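Local structure of methionine-binding lipoprotein MetQ (Bacillus subtilis subsp. subtilis, 4GOT) at residues 19-24 with 221-226; 25-30 with 230-235. The protein binds methionine and probably hands it to the membrane permease of the MetNPQ ABC importer, which has also been linked to methionine sulfoxide transport. One frame throughout, in Å; residues are numbered along the deposited sequence. Where two conformers were deposited one is given.

Contact 1: residues 19-24 with 221-226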
loop_
_atom_site.group_PDB
_atom_site.type_symbol
_atom_site.label_atom_id
_atom_site.label_comp_id
_atom_site.label_asym_id
_atom_site.label_seq_id
_atom_site.Cartn_x
_atom_site.Cartn_y
_atom_site.Cartn_z
ATOM N N GLU A 19 11.242 4.042 7.297
ATOM C CA GLU A 19 12.371 4.886 6.847
ATOM C C GLU A 19 12.000 6.397 6.684
ATOM O O GLU A 19 12.799 7.299 7.020
ATOM C CB GLU A 19 12.917 4.374 5.516
ATOM C CG GLU A 19 13.365 2.924 5.536
ATOM C CD GLU A 19 14.139 2.509 4.275
ATOM O OE1 GLU A 19 14.001 3.178 3.211
ATOM O OE2 GLU A 19 14.872 1.495 4.346
ATOM N N ILE A 20 10.809 6.669 6.162
ATOM C CA ILE A 20 10.322 8.049 6.034
ATOM C C ILE A 20 10.159 8.680 7.414
ATOM O O ILE A 20 10.623 9.812 7.648
ATOM C CB ILE A 20 9.010 8.126 5.260
ATOM C CG1 ILE A 20 9.270 7.831 3.773
ATOM C CG2 ILE A 20 8.378 9.516 5.374
ATOM C CD1 ILE A 20 7.998 7.555 3.028
ATOM N N LEU A 21 9.573 7.910 8.342
ATOM C CA LEU A 21 9.456 8.353 9.745
ATOM C C LEU A 21 10.821 8.616 10.396
ATOM O O LEU A 21 10.979 9.597 11.115
ATOM C CB LEU A 21 8.615 7.363 10.601
ATOM C CG LEU A 21 7.126 7.240 10.246
ATOM C CD1 LEU A 21 6.409 6.174 11.104
ATOM C CD2 LEU A 21 6.388 8.584 10.276
ATOM N N LYS A 22 11.801 7.759 10.149
ATOM C CA LYS A 22 13.123 7.965 10.707
ATOM C C LYS A 22 13.723 9.238 10.114
ATOM O O LYS A 22 14.407 9.978 10.815
ATOM C CB LYS A 22 14.009 6.754 10.470
ATOM C CG LYS A 22 15.413 6.822 11.046
ATOM C CD LYS A 22 16.222 5.611 10.549
ATOM C CE LYS A 22 17.500 5.354 11.348
ATOM N NZ LYS A 22 18.707 5.873 10.661
ATOM N N GLU A 23 13.470 9.516 8.840
ATOM C CA GLU A 23 13.944 10.796 8.282
ATOM C C GLU A 23 13.220 12.012 8.951
ATOM O O GLU A 23 13.858 13.024 9.214
ATOM C CB GLU A 23 13.817 10.810 6.751
ATOM C CG GLU A 23 14.577 11.928 6.062
ATOM C CD GLU A 23 16.090 11.687 5.972
ATOM O OE1 GLU A 23 16.613 10.673 6.498
ATOM O OE2 GLU A 23 16.752 12.534 5.340
ATOM N N ALA A 24 11.917 11.875 9.238
ATOM C CA ALA A 24 11.082 12.905 9.891
ATOM C C ALA A 24 11.451 13.137 11.367
ATOM O O ALA A 24 11.125 14.197 11.921
ATOM C CB ALA A 24 9.584 12.562 9.798
ATOM N N LYS A 221 -0.974 16.907 13.967
ATOM C CA LYS A 221 -0.734 18.062 13.105
ATOM C C LYS A 221 0.755 18.310 12.879
ATOM O O LYS A 221 1.157 18.598 11.775
ATOM C CB LYS A 221 -1.444 19.287 13.679
ATOM C CG LYS A 221 -2.961 19.197 13.487
ATOM C CD LYS A 221 -3.306 18.738 12.057
ATOM C CE LYS A 221 -4.778 18.864 11.652
ATOM N NZ LYS A 221 -5.365 20.226 11.793
ATOM N N ALA A 222 1.560 18.143 13.934
ATOM C CA ALA A 222 3.013 18.252 13.850
ATOM C C ALA A 222 3.614 17.173 12.935
ATOM O O ALA A 222 4.509 17.464 12.137
ATOM C CB ALA A 222 3.637 18.173 15.256
ATOM N N LEU A 223 3.132 15.935 13.065
ATOM C CA LEU A 223 3.547 14.813 12.206
ATOM C C LEU A 223 3.166 15.080 10.725
ATOM O O LEU A 223 4.034 14.985 9.856
ATOM C CB LEU A 223 2.963 13.494 12.733
ATOM C CG LEU A 223 3.284 12.228 11.917
ATOM C CD1 LEU A 223 4.761 11.848 11.978
ATOM C CD2 LEU A 223 2.359 11.096 12.336
HETATM N N MSE A 224 1.912 15.464 10.459
HETATM C CA MSE A 224 1.462 15.759 9.099
HETATM C C MSE A 224 2.289 16.859 8.481
HETATM O O MSE A 224 2.644 16.777 7.326
HETATM C CB MSE A 224 -0.023 16.156 9.071
HETATM C CG MSE A 224 -0.971 15.049 9.505
HETATM SE SE MSE A 224 -0.506 13.302 8.766
HETATM C CE MSE A 224 -0.797 13.664 6.878
ATOM N N GLU A 225 2.588 17.888 9.278
ATOM C CA GLU A 225 3.448 19.000 8.882
ATOM C C GLU A 225 4.829 18.543 8.410
ATOM O O GLU A 225 5.299 18.941 7.362
ATOM C CB GLU A 225 3.609 19.995 10.031
ATOM C CG GLU A 225 2.562 21.089 10.060
ATOM C CD GLU A 225 2.820 22.168 11.126
ATOM O OE1 GLU A 225 3.868 22.126 11.825
ATOM O OE2 GLU A 225 1.964 23.069 11.273
ATOM N N VAL A 226 5.520 17.754 9.215
ATOM C CA VAL A 226 6.825 17.237 8.804
ATOM C C VAL A 226 6.736 16.341 7.545
ATOM O O VAL A 226 7.574 16.477 6.626
ATOM C CB VAL A 226 7.548 16.493 9.950
ATOM C CG1 VAL A 226 8.806 15.832 9.416
ATOM C CG2 VAL A 226 7.893 17.469 11.074
#

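Contact 2: residues 25-30 with 230-235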
loop_
_atom_site.group_PDB
_atom_site.type_symbol
_atom_site.label_atom_id
_atom_site.label_comp_id
_atom_site.label_asym_id
_atom_site.label_seq_id
_atom_site.Cartn_x
_atom_site.Cartn_y
_atom_site.Cartn_z
ATOM N N GLU A 25 12.141 12.194 12.001
ATOM C CA GLU A 25 12.457 12.315 13.454
ATOM C C GLU A 25 13.160 13.627 13.932
ATOM O O GLU A 25 12.728 14.231 14.888
ATOM C CB GLU A 25 13.240 11.087 13.958
ATOM C CG GLU A 25 13.627 11.174 15.428
ATOM C CD GLU A 25 14.081 9.847 16.028
ATOM O OE1 GLU A 25 14.646 8.986 15.299
ATOM O OE2 GLU A 25 13.878 9.684 17.251
ATOM N N PRO A 26 14.243 14.055 13.271
ATOM C CA PRO A 26 14.866 15.319 13.692
ATOM C C PRO A 26 14.018 16.574 13.421
ATOM O O PRO A 26 14.140 17.569 14.163
ATOM C CB PRO A 26 16.199 15.363 12.915
ATOM C CG PRO A 26 16.145 14.265 11.920
ATOM C CD PRO A 26 15.066 13.306 12.306
ATOM N N LEU A 27 13.189 16.521 12.379
ATOM C CA LEU A 27 12.261 17.584 12.097
ATOM C C LEU A 27 11.122 17.664 13.161
ATOM O O LEU A 27 10.675 18.769 13.536
ATOM C CB LEU A 27 11.708 17.465 10.657
ATOM C CG LEU A 27 12.737 17.387 9.505
ATOM C CD1 LEU A 27 11.943 17.273 8.199
ATOM C CD2 LEU A 27 13.685 18.565 9.432
ATOM N N LEU A 28 10.676 16.518 13.663
ATOM C CA LEU A 28 9.718 16.500 14.791
ATOM C C LEU A 28 10.302 17.012 16.108
ATOM O O LEU A 28 9.611 17.682 16.861
ATOM C CB LEU A 28 9.149 15.084 15.026
ATOM C CG LEU A 28 8.015 14.699 14.109
ATOM C CD1 LEU A 28 7.744 13.203 14.258
ATOM C CD2 LEU A 28 6.782 15.566 14.372
ATOM N N LYS A 29 11.551 16.668 16.408
ATOM C CA LYS A 29 12.244 17.218 17.586
ATOM C C LYS A 29 12.359 18.764 17.500
ATOM O O LYS A 29 12.190 19.465 18.504
ATOM C CB LYS A 29 13.621 16.553 17.764
ATOM C CG LYS A 29 14.299 16.911 19.086
ATOM C CD LYS A 29 15.599 16.148 19.335
ATOM C CE LYS A 29 16.817 16.789 18.648
ATOM N NZ LYS A 29 18.092 16.600 19.419
ATOM N N GLU A 30 12.570 19.291 16.292
ATOM C CA GLU A 30 12.537 20.759 16.052
ATOM C C GLU A 30 11.184 21.443 16.341
ATOM O O GLU A 30 11.126 22.682 16.508
ATOM C CB GLU A 30 13.028 21.101 14.627
ATOM C CG GLU A 30 14.567 21.094 14.516
ATOM C CD GLU A 30 15.121 20.898 13.094
ATOM O OE1 GLU A 30 14.380 21.093 12.095
ATOM O OE2 GLU A 30 16.323 20.543 12.974
ATOM N N LYS A 230 9.288 20.088 2.509
ATOM C CA LYS A 230 10.134 19.929 1.315
ATOM C C LYS A 230 11.193 18.857 1.575
ATOM O O LYS A 230 11.427 18.028 0.716
ATOM C CB LYS A 230 10.798 21.241 0.863
ATOM C CG LYS A 230 11.526 21.122 -0.489
ATOM C CD LYS A 230 12.329 22.358 -0.868
ATOM C CE LYS A 230 13.158 22.151 -2.143
ATOM N NZ LYS A 230 12.373 21.663 -3.319
ATOM N N LYS A 231 11.816 18.861 2.754
ATOM C CA LYS A 231 12.817 17.827 3.088
ATOM C C LYS A 231 12.288 16.401 2.945
ATOM O O LYS A 231 12.938 15.574 2.311
ATOM C CB LYS A 231 13.382 18.027 4.503
ATOM C CG LYS A 231 14.389 19.149 4.585
ATOM C CD LYS A 231 14.642 19.593 6.017
ATOM C CE LYS A 231 15.957 20.331 6.126
ATOM N NZ LYS A 231 15.850 21.397 7.151
ATOM N N ILE A 232 11.110 16.098 3.507
ATOM C CA ILE A 232 10.557 14.742 3.387
ATOM C C ILE A 232 10.122 14.392 1.940
ATOM O O ILE A 232 10.426 13.306 1.462
ATOM C CB ILE A 232 9.487 14.438 4.467
ATOM C CG1 ILE A 232 10.161 14.308 5.848
ATOM C CG2 ILE A 232 8.726 13.160 4.152
ATOM C CD1 ILE A 232 11.270 13.274 5.930
ATOM N N LYS A 233 9.491 15.319 1.219
ATOM C CA LYS A 233 9.125 15.056 -0.175
ATOM C C LYS A 233 10.338 14.780 -1.076
ATOM O O LYS A 233 10.302 13.870 -1.895
ATOM C CB LYS A 233 8.274 16.203 -0.758
ATOM C CG LYS A 233 6.854 16.295 -0.146
ATOM C CD LYS A 233 5.984 17.330 -0.862
ATOM C CE LYS A 233 4.590 17.409 -0.215
ATOM N NZ LYS A 233 3.826 16.126 -0.205
ATOM N N ASP A 234 11.382 15.583 -0.920
ATOM C CA ASP A 234 12.660 15.394 -1.634
ATOM C C ASP A 234 13.357 14.070 -1.218
ATOM O O ASP A 234 13.958 13.394 -2.046
ATOM C CB ASP A 234 13.614 16.553 -1.356
ATOM C CG ASP A 234 13.198 17.857 -2.033
ATOM O OD1 ASP A 234 12.357 17.839 -2.975
ATOM O OD2 ASP A 234 13.762 18.910 -1.630
ATOM N N PHE A 235 13.287 13.716 0.054
ATOM C CA PHE A 235 13.839 12.411 0.520
ATOM C C PHE A 235 13.168 11.246 -0.193
ATOM O O PHE A 235 13.842 10.393 -0.774
ATOM C CB PHE A 235 13.709 12.257 2.049
ATOM C CG PHE A 235 14.002 10.861 2.568
ATOM C CD1 PHE A 235 15.307 10.451 2.819
ATOM C CD2 PHE A 235 12.968 9.970 2.835
ATOM C CE1 PHE A 235 15.571 9.175 3.322
ATOM C CE2 PHE A 235 13.227 8.686 3.320
ATOM C CZ PHE A 235 14.529 8.293 3.567
#

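Contact 1: residues 19-24 with 221-226
L21 and A24 of helix 14-29 meet L223 and V226 of helix 218-227 in a small, buried, apolar contact between two helices packed against the six-stranded sheet. All four touching side chains are hydrocarbon, no hydrogen bond passes between the segments, and the two sides together bury 141 Å². The leucines touch through their ends, CD2 of L21 lying 4.0 Å from CD1 of L223, and the two side chains cross at about a right angle. Neither leucine sets out straight at the other helix. In L223 the branch is swung opposite the backbone N (chi1 179°), whereas in L21 it stands beside that atom (chi1 -66°), and in each one methyl reaches back to the partner. The backbones come nearest at A24 and V226, whose CA atoms are 6.2 Å apart; the small methyl of A24 faces V226, although the very short contact there rests on one of two valine conformers and is doubtful in detail. Beneath the leucine pair lies strand 7-12, where L21 rests on V10 and A12 and L223 on I8. Helices sharing one sheet face are consistent with an alpha/beta lobe of the type II periplasmic binding protein fold.

Contact 2: residues 25-30 with 230-235
L27 projects from helix 14-29 toward the first turn of helix 230-239, where its forked end meets K231 and I232. The tighter part is made by the two methyls of the fork. CD2 of L27 lies 3.7 Å from CD of K231, while CD1 of L27 is 4.0 Å from CB of K231 and 4.2 Å from CG1 of I232. One leucine thus touches two successive residues of the facing helix, and the side chains of L27 and K231 cross obliquely. The branch of L27 stands opposite its own carbonyl carbon (chi1 -54°), which carries the methyls out across the gap; the backbones stay well apart, with CA of L27 and CA of K231 separated by 9.0 Å. Inward, L27 and I232 also pack on V226 of helix 218-227, and L27 touches S229, whose OG hydrogen-bonds to N of I232 at the start of the helix.

The outer side is looser. K231 lends CB and CD of its alkyl chain to the leucine, but the residue is exposed, and its NZ stays 5.2 Å from OE1 of E30, too far for a salt bridge. A charge pair does form within the second helix, one turn apart, between NZ of K230 and OD2 of D234 at 3.5 Å, yet it makes no bridge to the first. The contact is therefore joined by hydrocarbon alone, with no hydrogen bond between the segments and 126 Å² buried. Its chemistry implies that apolar packing provides the direct attraction here: the aliphatic part of K231 extends the apolar surface begun by I232, and the opposite charges of E30 and K231 could add at most a weak, solvent-screened pull.

Overall arrangement
From the N terminus the chain runs through strand 7-12 into helix 14-29, which carries the first segment of both contacts. About 175 residues follow, including all of the five-stranded sheet, before strand 206-211 returns to the six-stranded sheet. Helix 218-227 then closes contact 1, and helix 230-239, only a short turn later, closes contact 2. Because the partners follow in the same order as the first segments, the two loops cross. The contact centres lie about 6 Å apart, and E23 CG meets I232 CD1 at 3.6 Å between them. Together they tie two consecutive C-terminal helices to the N-terminal helix of one lobe.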